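Local coordinates for protein FTT_1639c (Francisella tularensis subsp. tularensis, PDB 7KZW) that is of unknown function, this chain being the C-terminal part of a protein predicted to carry a transmembrane helix, at residues A5-K17 / I114-S128. The protein carries 3 engineered substitutions. Numbering follows the deposited sequence. Where two conformers were deposited one is given.
Sequences ARELPLLKHGYSK and IEYDRVGNLSYLVES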
ATOM      1  N   ALA A   5       5.030 -14.067   9.899  1.00 41.95           N
ATOM      2  CA  ALA A   5       4.680 -13.060   8.900  1.00 35.36           C
ATOM      3  C   ALA A   5       5.528 -13.173   7.635  1.00 32.93           C
ATOM      4  O   ALA A   5       6.703 -13.531   7.679  1.00 39.72           O
ATOM      5  CB  ALA A   5       4.817 -11.656   9.488  1.00 34.10           C
ATOM      6  N   ARG A   6       4.905 -12.854   6.502  1.00 24.10           N
ATOM      7  CA  ARG A   6       5.548 -12.621   5.218  1.00 22.87           C
ATOM      8  C   ARG A   6       5.656 -11.129   4.976  1.00 19.87           C
ATOM      9  O   ARG A   6       4.900 -10.337   5.546  1.00 21.48           O
ATOM     10  CB  ARG A   6       4.652 -13.184   4.117  1.00 27.27           C
ATOM     11  CG  ARG A   6       4.063 -14.561   4.416  1.00 33.43           C
ATOM     12  CD  ARG A   6       3.588 -15.120   3.069  1.00 43.63           C
ATOM     13  NE  ARG A   6       2.911 -16.408   3.130  1.00 44.56           N
ATOM     14  CZ  ARG A   6       2.573 -17.092   2.036  1.00 43.66           C
ATOM     15  NH1 ARG A   6       2.859 -16.593   0.837  1.00 35.55           N
ATOM     16  NH2 ARG A   6       1.969 -18.275   2.137  1.00 43.47           N
ATOM     17  N   GLU A   7       6.558 -10.707   4.083  1.00 18.64           N
ATOM     18  CA  GLU A   7       6.617  -9.298   3.710  1.00 17.94           C
ATOM     19  C   GLU A   7       5.572  -8.979   2.642  1.00 19.32           C
ATOM     20  O   GLU A   7       5.399  -9.750   1.689  1.00 22.15           O
ATOM     21  CB  GLU A   7       8.002  -8.931   3.152  1.00 21.33           C
ATOM     22  CG  GLU A   7       8.109  -7.429   2.850  1.00 19.91           C
ATOM     23  CD  GLU A   7       9.503  -6.912   2.521  1.00 32.79           C
ATOM     24  OE1 GLU A   7      10.210  -7.573   1.728  1.00 28.94           O
ATOM     25  OE2 GLU A   7       9.865  -5.829   3.049  1.00 31.27           O
ATOM     26  N   LEU A   8       4.831  -7.882   2.832  1.00 16.53           N
ATOM     27  CA  LEU A   8       3.942  -7.391   1.808  1.00 19.04           C
ATOM     28  C   LEU A   8       4.781  -6.894   0.638  1.00 16.28           C
ATOM     29  O   LEU A   8       5.629  -6.004   0.828  1.00 16.46           O
ATOM     30  CB  LEU A   8       3.105  -6.259   2.427  1.00 18.48           C
ATOM     31  CG  LEU A   8       2.089  -5.600   1.506  1.00 19.11           C
ATOM     32  CD1 LEU A   8       1.029  -6.589   1.098  1.00 20.89           C
ATOM     33  CD2 LEU A   8       1.454  -4.368   2.191  1.00 20.91           C
ATOM     34  N   PRO A   9       4.646  -7.475  -0.563  1.00 14.53           N
ATOM     35  CA  PRO A   9       5.603  -7.147  -1.637  1.00 15.92           C
ATOM     36  C   PRO A   9       5.412  -5.750  -2.232  1.00 15.47           C
ATOM     37  O   PRO A   9       4.312  -5.208  -2.258  1.00 14.21           O
ATOM     38  CB  PRO A   9       5.334  -8.231  -2.693  1.00 19.21           C
ATOM     39  CG  PRO A   9       4.621  -9.337  -1.921  1.00 20.76           C
ATOM     40  CD  PRO A   9       3.819  -8.667  -0.893  1.00 15.27           C
ATOM     41  N   LEU A  10       6.527  -5.170  -2.691  1.00 15.67           N
ATOM     42  CA  LEU A  10       6.544  -3.934  -3.448  1.00 15.21           C
ATOM     43  C   LEU A  10       6.392  -4.309  -4.925  1.00 15.24           C
ATOM     44  O   LEU A  10       7.246  -5.035  -5.477  1.00 19.39           O
ATOM     45  CB  LEU A  10       7.863  -3.196  -3.172  1.00 15.12           C
ATOM     46  CG  LEU A  10       8.005  -1.918  -3.967  1.00 14.38           C
ATOM     47  CD1 LEU A  10       7.049  -0.852  -3.548  1.00 18.63           C
ATOM     48  CD2 LEU A  10       9.425  -1.387  -3.769  1.00 22.11           C
ATOM     49  N   LEU A  11       5.314  -3.882  -5.555  1.00 15.71           N
ATOM     50  CA  LEU A  11       5.074  -4.205  -6.966  1.00 16.25           C
ATOM     51  C   LEU A  11       5.734  -3.242  -7.918  1.00 18.69           C
ATOM     52  O   LEU A  11       6.254  -3.669  -8.970  1.00 20.13           O
ATOM     53  CB  LEU A  11       3.595  -4.129  -7.292  1.00 18.19           C
ATOM     54  CG  LEU A  11       2.736  -5.279  -6.859  1.00 21.56           C
ATOM     55  CD1 LEU A  11       1.244  -4.975  -7.045  1.00 21.41           C
ATOM     56  CD2 LEU A  11       3.151  -6.452  -7.752  1.00 27.77           C
ATOM     57  N   LYS A  12       5.724  -1.954  -7.582  1.00 16.76           N
ATOM     58  CA  LYS A  12       6.104  -0.928  -8.546  1.00 17.06           C
ATOM     59  C   LYS A  12       6.409   0.324  -7.737  1.00 15.98           C
ATOM     60  O   LYS A  12       5.869   0.522  -6.645  1.00 14.80           O
ATOM     61  CB  LYS A  12       4.883  -0.640  -9.459  1.00 23.72           C
ATOM     62  CG  LYS A  12       5.193   0.114 -10.717  1.00 36.27           C
ATOM     63  CD  LYS A  12       3.968   0.136 -11.657  1.00 38.98           C
ATOM     64  CE  LYS A  12       4.404   0.474 -13.106  1.00 47.26           C
ATOM     65  NZ  LYS A  12       3.653   1.622 -13.725  1.00 50.25           N
ATOM     66  N   HIS A  13       7.288   1.161  -8.259  1.00 14.98           N
ATOM     67  CA  HIS A  13       7.504   2.490  -7.683  1.00 14.24           C
ATOM     68  C   HIS A  13       7.805   3.457  -8.813  1.00 15.50           C
ATOM     69  O   HIS A  13       8.173   3.051  -9.920  1.00 16.63           O
ATOM     70  CB  HIS A  13       8.668   2.442  -6.694  1.00 17.74           C
ATOM     71  CG  HIS A  13       9.975   2.028  -7.305  1.00 17.72           C
ATOM     72  ND1 HIS A  13      10.924   2.929  -7.725  1.00 21.28           N
ATOM     73  CD2 HIS A  13      10.493   0.801  -7.543  1.00 23.70           C
ATOM     74  CE1 HIS A  13      11.967   2.276  -8.217  1.00 23.64           C
ATOM     75  NE2 HIS A  13      11.734   0.987  -8.109  1.00 25.07           N
ATOM     76  N   GLY A  14       7.662   4.752  -8.536  1.00 14.24           N
ATOM     77  CA  GLY A  14       7.950   5.752  -9.553  1.00 15.92           C
ATOM     78  C   GLY A  14       7.791   7.143  -8.985  1.00 15.13           C
ATOM     79  O   GLY A  14       7.498   7.324  -7.795  1.00 13.69           O
ATOM     80  N   TYR A  15       7.992   8.131  -9.849  1.00 15.40           N
ATOM     81  CA  TYR A  15       7.909   9.527  -9.424  1.00 14.78           C
ATOM     82  C   TYR A  15       7.637  10.407 -10.637  1.00 16.78           C
ATOM     83  O   TYR A  15       7.850  10.002 -11.794  1.00 18.61           O
ATOM     84  CB  TYR A  15       9.204   9.983  -8.705  1.00 14.72           C
ATOM     85  CG  TYR A  15      10.382  10.171  -9.618  1.00 15.99           C
ATOM     86  CD1 TYR A  15      11.104   9.063 -10.122  1.00 17.18           C
ATOM     87  CD2 TYR A  15      10.805  11.443  -9.977  1.00 20.26           C
ATOM     88  CE1 TYR A  15      12.213   9.236 -10.965  1.00 21.52           C
ATOM     89  CE2 TYR A  15      11.913  11.600 -10.839  1.00 24.80           C
ATOM     90  CZ  TYR A  15      12.598  10.478 -11.293  1.00 23.00           C
ATOM     91  OH  TYR A  15      13.698  10.564 -12.140  1.00 29.42           O
ATOM     92  N   SER A  16       7.216  11.642 -10.366  1.00 16.33           N
ATOM     93  CA  SER A  16       7.035  12.667 -11.401  1.00 17.61           C
ATOM     94  C   SER A  16       7.722  13.925 -10.927  1.00 18.61           C
ATOM     95  O   SER A  16       7.313  14.494  -9.911  1.00 19.97           O
ATOM     96  CB  SER A  16       5.541  12.971 -11.628  1.00 21.90           C
ATOM     97  OG  SER A  16       5.399  14.189 -12.378  1.00 26.01           O
ATOM     98  N   LYS A  17       8.764  14.355 -11.635  1.00 19.03           N
ATOM     99  CA  LYS A  17       9.441  15.599 -11.294  1.00 23.89           C
ATOM    100  C   LYS A  17       8.505  16.797 -11.488  1.00 26.92           C
ATOM    101  O   LYS A  17       8.501  17.732 -10.681  1.00 27.14           O
ATOM    102  CB  LYS A  17      10.723  15.724 -12.145  1.00 27.99           C
ATOM    103  CG  LYS A  17      11.589  16.928 -11.827  1.00 34.19           C
ATOM    104  CD  LYS A  17      12.719  17.136 -12.844  1.00 38.51           C
ATOM    105  CE  LYS A  17      14.064  16.822 -12.165  1.00 48.07           C
ATOM    106  NZ  LYS A  17      15.073  17.947 -12.214  1.00 48.45           N
ATOM    107  N   ILE A 114      -3.207 -15.279   7.235  1.00 33.23           N
ATOM    108  CA  ILE A 114      -1.795 -14.982   7.012  1.00 23.18           C
ATOM    109  C   ILE A 114      -1.555 -13.506   7.318  1.00 21.49           C
ATOM    110  O   ILE A 114      -2.343 -12.633   6.931  1.00 18.44           O
ATOM    111  CB  ILE A 114      -1.346 -15.300   5.577  1.00 27.37           C
ATOM    112  CG1 ILE A 114      -1.698 -16.736   5.095  1.00 35.19           C
ATOM    113  CG2 ILE A 114       0.127 -15.049   5.442  1.00 34.41           C
ATOM    114  CD1 ILE A 114      -1.141 -17.881   5.902  1.00 39.23           C
ATOM    115  N   GLU A 115      -0.410 -13.193   7.909  1.00 18.44           N
ATOM    116  CA  GLU A 115      -0.003 -11.841   8.209  1.00 17.63           C
ATOM    117  C   GLU A 115       1.038 -11.401   7.186  1.00 16.53           C
ATOM    118  O   GLU A 115       1.987 -12.157   6.899  1.00 18.08           O
ATOM    119  CB  GLU A 115       0.588 -11.762   9.623  1.00 21.41           C
ATOM    120  CG  GLU A 115       1.239 -10.465   9.926  1.00 24.80           C
ATOM    121  CD  GLU A 115       1.832 -10.354  11.332  1.00 30.25           C
ATOM    122  OE1 GLU A 115       1.529 -11.200  12.186  1.00 34.32           O
ATOM    123  OE2 GLU A 115       2.617  -9.411  11.545  1.00 27.89           O
ATOM    124  N   TYR A 116       0.846 -10.211   6.626  1.00 15.65           N
ATOM    125  CA  TYR A 116       1.790  -9.575   5.704  1.00 14.97           C
ATOM    126  C   TYR A 116       2.234  -8.269   6.334  1.00 15.77           C
ATOM    127  O   TYR A 116       1.389  -7.423   6.685  1.00 17.27           O
ATOM    128  CB  TYR A 116       1.133  -9.342   4.309  1.00 14.96           C
ATOM    129  CG  TYR A 116       0.572 -10.630   3.765  1.00 17.76           C
ATOM    130  CD1 TYR A 116      -0.708 -11.078   4.109  1.00 19.35           C
ATOM    131  CD2 TYR A 116       1.392 -11.517   3.016  1.00 23.71           C
ATOM    132  CE1 TYR A 116      -1.195 -12.334   3.684  1.00 21.13           C
ATOM    133  CE2 TYR A 116       0.902 -12.765   2.580  1.00 25.74           C
ATOM    134  CZ  TYR A 116      -0.364 -13.166   2.929  1.00 21.28           C
ATOM    135  OH  TYR A 116      -0.838 -14.410   2.523  1.00 27.67           O
ATOM    136  N   ASP A 117       3.540  -8.054   6.456  1.00 16.26           N
ATOM    137  CA  ASP A 117       4.077  -6.879   7.128  1.00 16.50           C
ATOM    138  C   ASP A 117       4.897  -6.041   6.167  1.00 18.05           C
ATOM    139  O   ASP A 117       5.568  -6.574   5.266  1.00 19.73           O
ATOM    140  CB  ASP A 117       5.109  -7.325   8.138  1.00 24.85           C
ATOM    141  CG  ASP A 117       4.520  -7.974   9.332  1.00 35.00           C
ATOM    142  OD1 ASP A 117       3.302  -7.910   9.552  1.00 31.36           O
ATOM    143  OD2 ASP A 117       5.306  -8.600  10.074  1.00 44.72           O
ATOM    144  N   ARG A 118       4.955  -4.738   6.432  1.00 14.86           N
ATOM    145  CA  ARG A 118       5.946  -3.901   5.727  1.00 16.58           C
ATOM    146  C   ARG A 118       6.321  -2.786   6.679  1.00 19.79           C
ATOM    147  O   ARG A 118       5.444  -2.060   7.154  1.00 17.10           O
ATOM    148  CB  ARG A 118       5.363  -3.330   4.444  1.00 17.14           C
ATOM    149  CG  ARG A 118       6.445  -2.635   3.508  1.00 19.74           C
ATOM    150  CD  ARG A 118       6.784  -3.534   2.330  1.00 17.72           C
ATOM    151  NE  ARG A 118       8.035  -3.086   1.769  1.00 22.02           N
ATOM    152  CZ  ARG A 118       8.674  -3.729   0.827  1.00 21.45           C
ATOM    153  NH1 ARG A 118       8.170  -4.830   0.280  1.00 17.53           N
ATOM    154  NH2 ARG A 118       9.843  -3.232   0.399  1.00 24.66           N
ATOM    155  N   VAL A 119       7.620  -2.586   6.926  1.00 16.71           N
ATOM    156  CA  VAL A 119       8.127  -1.418   7.631  0.53 16.35           C
ATOM    157  C   VAL A 119       8.961  -0.615   6.623  1.00 17.51           C
ATOM    158  O   VAL A 119       9.750  -1.208   5.881  1.00 18.66           O
ATOM    159  CB  VAL A 119       8.974  -1.837   8.833  0.53 19.09           C
ATOM    160  CG1 VAL A 119       9.517  -0.628   9.535  0.53 18.88           C
ATOM    161  CG2 VAL A 119       8.140  -2.708   9.784  0.53 22.55           C
ATOM    162  N   GLY A 120       8.777   0.686   6.603  1.00 12.61           N
ATOM    163  CA  GLY A 120       9.505   1.383   5.572  1.00 13.32           C
ATOM    164  C   GLY A 120       9.347   2.891   5.664  1.00 12.85           C
ATOM    165  O   GLY A 120       8.810   3.429   6.638  1.00 11.83           O
ATOM    166  N   ASN A 121       9.932   3.557   4.678  1.00 12.18           N
ATOM    167  CA  ASN A 121       9.901   4.998   4.531  1.00 11.62           C
ATOM    168  C   ASN A 121       9.691   5.306   3.057  1.00 14.28           C
ATOM    169  O   ASN A 121      10.172   4.573   2.185  1.00 15.14           O
ATOM    170  CB  ASN A 121      11.289   5.588   4.947  1.00 11.98           C
ATOM    171  CG  ASN A 121      11.456   7.018   4.586  1.00 13.13           C
ATOM    172  OD1 ASN A 121      11.847   7.350   3.447  1.00 15.99           O
ATOM    173  ND2 ASN A 121      11.117   7.922   5.514  1.00 13.51           N
ATOM    174  N   LEU A 122       8.975   6.392   2.775  1.00 11.42           N
ATOM    175  CA  LEU A 122       8.954   6.956   1.422  1.00 10.95           C
ATOM    176  C   LEU A 122       9.210   8.445   1.545  1.00 11.65           C
ATOM    177  O   LEU A 122       8.662   9.108   2.442  1.00 11.16           O
ATOM    178  CB  LEU A 122       7.568   6.760   0.818  1.00 13.58           C
ATOM    179  CG  LEU A 122       7.395   7.196  -0.622  1.00 20.08           C
ATOM    180  CD1 LEU A 122       8.323   6.521  -1.549  1.00 20.38           C
ATOM    181  CD2 LEU A 122       5.901   6.953  -1.057  1.00 23.80           C
ATOM    182  N   SER A 123      10.033   8.955   0.622  1.00 11.78           N
ATOM    183  CA  SER A 123      10.188  10.396   0.506  1.00 12.14           C
ATOM    184  C   SER A 123      10.379  10.754  -0.947  1.00 12.42           C
ATOM    185  O   SER A 123      10.904   9.963  -1.735  1.00 12.67           O
ATOM    186  CB  SER A 123      11.385  10.968   1.292  1.00 13.55           C
ATOM    187  OG  SER A 123      12.592  10.505   0.698  1.00 14.00           O
ATOM    188  N   TYR A 124       9.926  11.954  -1.328  1.00 13.55           N
ATOM    189  CA  TYR A 124      10.136  12.367  -2.703  1.00 13.54           C
ATOM    190  C   TYR A 124      11.635  12.412  -3.007  1.00 13.82           C
ATOM    191  O   TYR A 124      12.074  12.002  -4.095  1.00 14.10           O
ATOM    192  CB  TYR A 124       9.462  13.724  -2.990  1.00 14.97           C
ATOM    193  CG  TYR A 124       9.765  14.152  -4.389  1.00 15.46           C
ATOM    194  CD1 TYR A 124       9.021  13.673  -5.480  1.00 14.89           C
ATOM    195  CD2 TYR A 124      10.830  15.002  -4.628  1.00 16.54           C
ATOM    196  CE1 TYR A 124       9.347  14.016  -6.774  1.00 16.37           C
ATOM    197  CE2 TYR A 124      11.180  15.342  -5.957  1.00 17.40           C
ATOM    198  CZ  TYR A 124      10.421  14.837  -7.002  1.00 17.39           C
ATOM    199  OH  TYR A 124      10.766  15.207  -8.304  1.00 22.24           O
ATOM    200  N   LEU A 125      12.432  12.921  -2.068  1.00 14.02           N
ATOM    201  CA  LEU A 125      13.889  13.056  -2.308  1.00 14.99           C
ATOM    202  C   LEU A 125      14.506  11.711  -2.665  1.00 16.30           C
ATOM    203  O   LEU A 125      15.215  11.568  -3.670  1.00 19.24           O
ATOM    204  CB  LEU A 125      14.553  13.667  -1.075  1.00 14.84           C
ATOM    205  CG  LEU A 125      16.088  13.812  -1.111  1.00 17.42           C
ATOM    206  CD1 LEU A 125      16.529  14.641  -2.280  1.00 23.58           C
ATOM    207  CD2 LEU A 125      16.519  14.407   0.221  1.00 23.34           C
ATOM    208  N   VAL A 126      14.218  10.693  -1.861  1.00 13.71           N
ATOM    209  CA  VAL A 126      14.839   9.413  -2.120  1.00 13.57           C
ATOM    210  C   VAL A 126      14.274   8.793  -3.380  1.00 13.52           C
ATOM    211  O   VAL A 126      15.005   8.337  -4.260  1.00 13.88           O
ATOM    212  CB  VAL A 126      14.679   8.491  -0.913  1.00 13.82           C
ATOM    213  CG1 VAL A 126      15.013   7.056  -1.324  1.00 16.99           C
ATOM    214  CG2 VAL A 126      15.588   8.941   0.217  1.00 17.62           C
ATOM    215  N   GLU A 127      12.948   8.799  -3.519  1.00 13.15           N
ATOM    216  CA  GLU A 127      12.315   8.075  -4.603  1.00 13.57           C
ATOM    217  C   GLU A 127      12.621   8.692  -5.950  1.00 16.36           C
ATOM    218  O   GLU A 127      12.628   7.986  -6.971  1.00 18.80           O
ATOM    219  CB  GLU A 127      10.808   8.040  -4.314  1.00 15.92           C
ATOM    220  CG  GLU A 127      10.126   6.837  -4.789  1.00 21.01           C
ATOM    221  CD  GLU A 127      10.686   5.551  -4.241  1.00 24.20           C
ATOM    222  OE1 GLU A 127      11.231   5.445  -3.111  1.00 27.23           O
ATOM    223  OE2 GLU A 127      10.594   4.608  -4.990  1.00 20.55           O
ATOM    224  N   SER A 128      12.856  10.011  -6.002  1.00 14.79           N
ATOM    225  CA  SER A 128      13.173  10.672  -7.261  1.00 16.64           C
ATOM    226  C   SER A 128      14.615  10.450  -7.703  1.00 15.60           C
ATOM    227  O   SER A 128      14.985  10.857  -8.809  1.00 18.20           O
ATOM    228  CB  SER A 128      12.808  12.148  -7.192  1.00 17.55           C
ATOM    229  OG  SER A 128      13.667  12.800  -6.288  1.00 21.04           O
TER
HETATM  230  O   HOH W   1       9.282  -4.629   5.463  1.00 27.00           O
HETATM  231  O   HOH W   2       9.030  -6.552  -2.079  1.00 22.10           O
HETATM  232  O   HOH W   3      11.209   5.844  -8.187  1.00 27.26           O
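The short parallel pairing of R6 and E7 with Y116 and D117, where the first strand, 6-16, meets the last, 114-123, illustrates how a strand can share its length between two neighbours. R6 N donates to E115 O, D117 N to R6 O at 2.8 Å, and L8 N to D117 O from above the carbonyl plane. On the face shared by R6 and Y116, R6 CD lies 3.6 Å from Y116 CE2, both side chains running the same way.

Beyond D117 the backbones diverge, and R118 spans the gap. Its chain bends at chi2 (104°), bringing R118 NH1 to L8 O at 2.9 Å, with an N-H...O angle of 168° and the acceptor in the guanidinium plane. The E7 carboxylate stacks over one face of that group, the planes only 8° apart; E7 OE2 is 3.4 Å from R118 NH1 but well out of the guanidinium plane, so the salt bridge rests on charge alone, with no N-H aimed at the oxygen. L10 CB covers the opposite face, while a water joins R118 NH1 to L10 N.

Farther along, 6-16 hydrogen-bonds with 21-27, and its far end meets helix 124-127 and S128. S128 CA sits 3.6 Å from the Y15 ring centroid, almost over its centre, a CH-pi contact. A water donates to E127 O and also bonds H13 ND1; Y124 OH reaches K17 CA at 3.3 Å. The whole is consistent with a sandwich-like fold whose broken first strand bridges two groups of strands, parallel to 114-123 at its start and antiparallel to 21-27 afterwards.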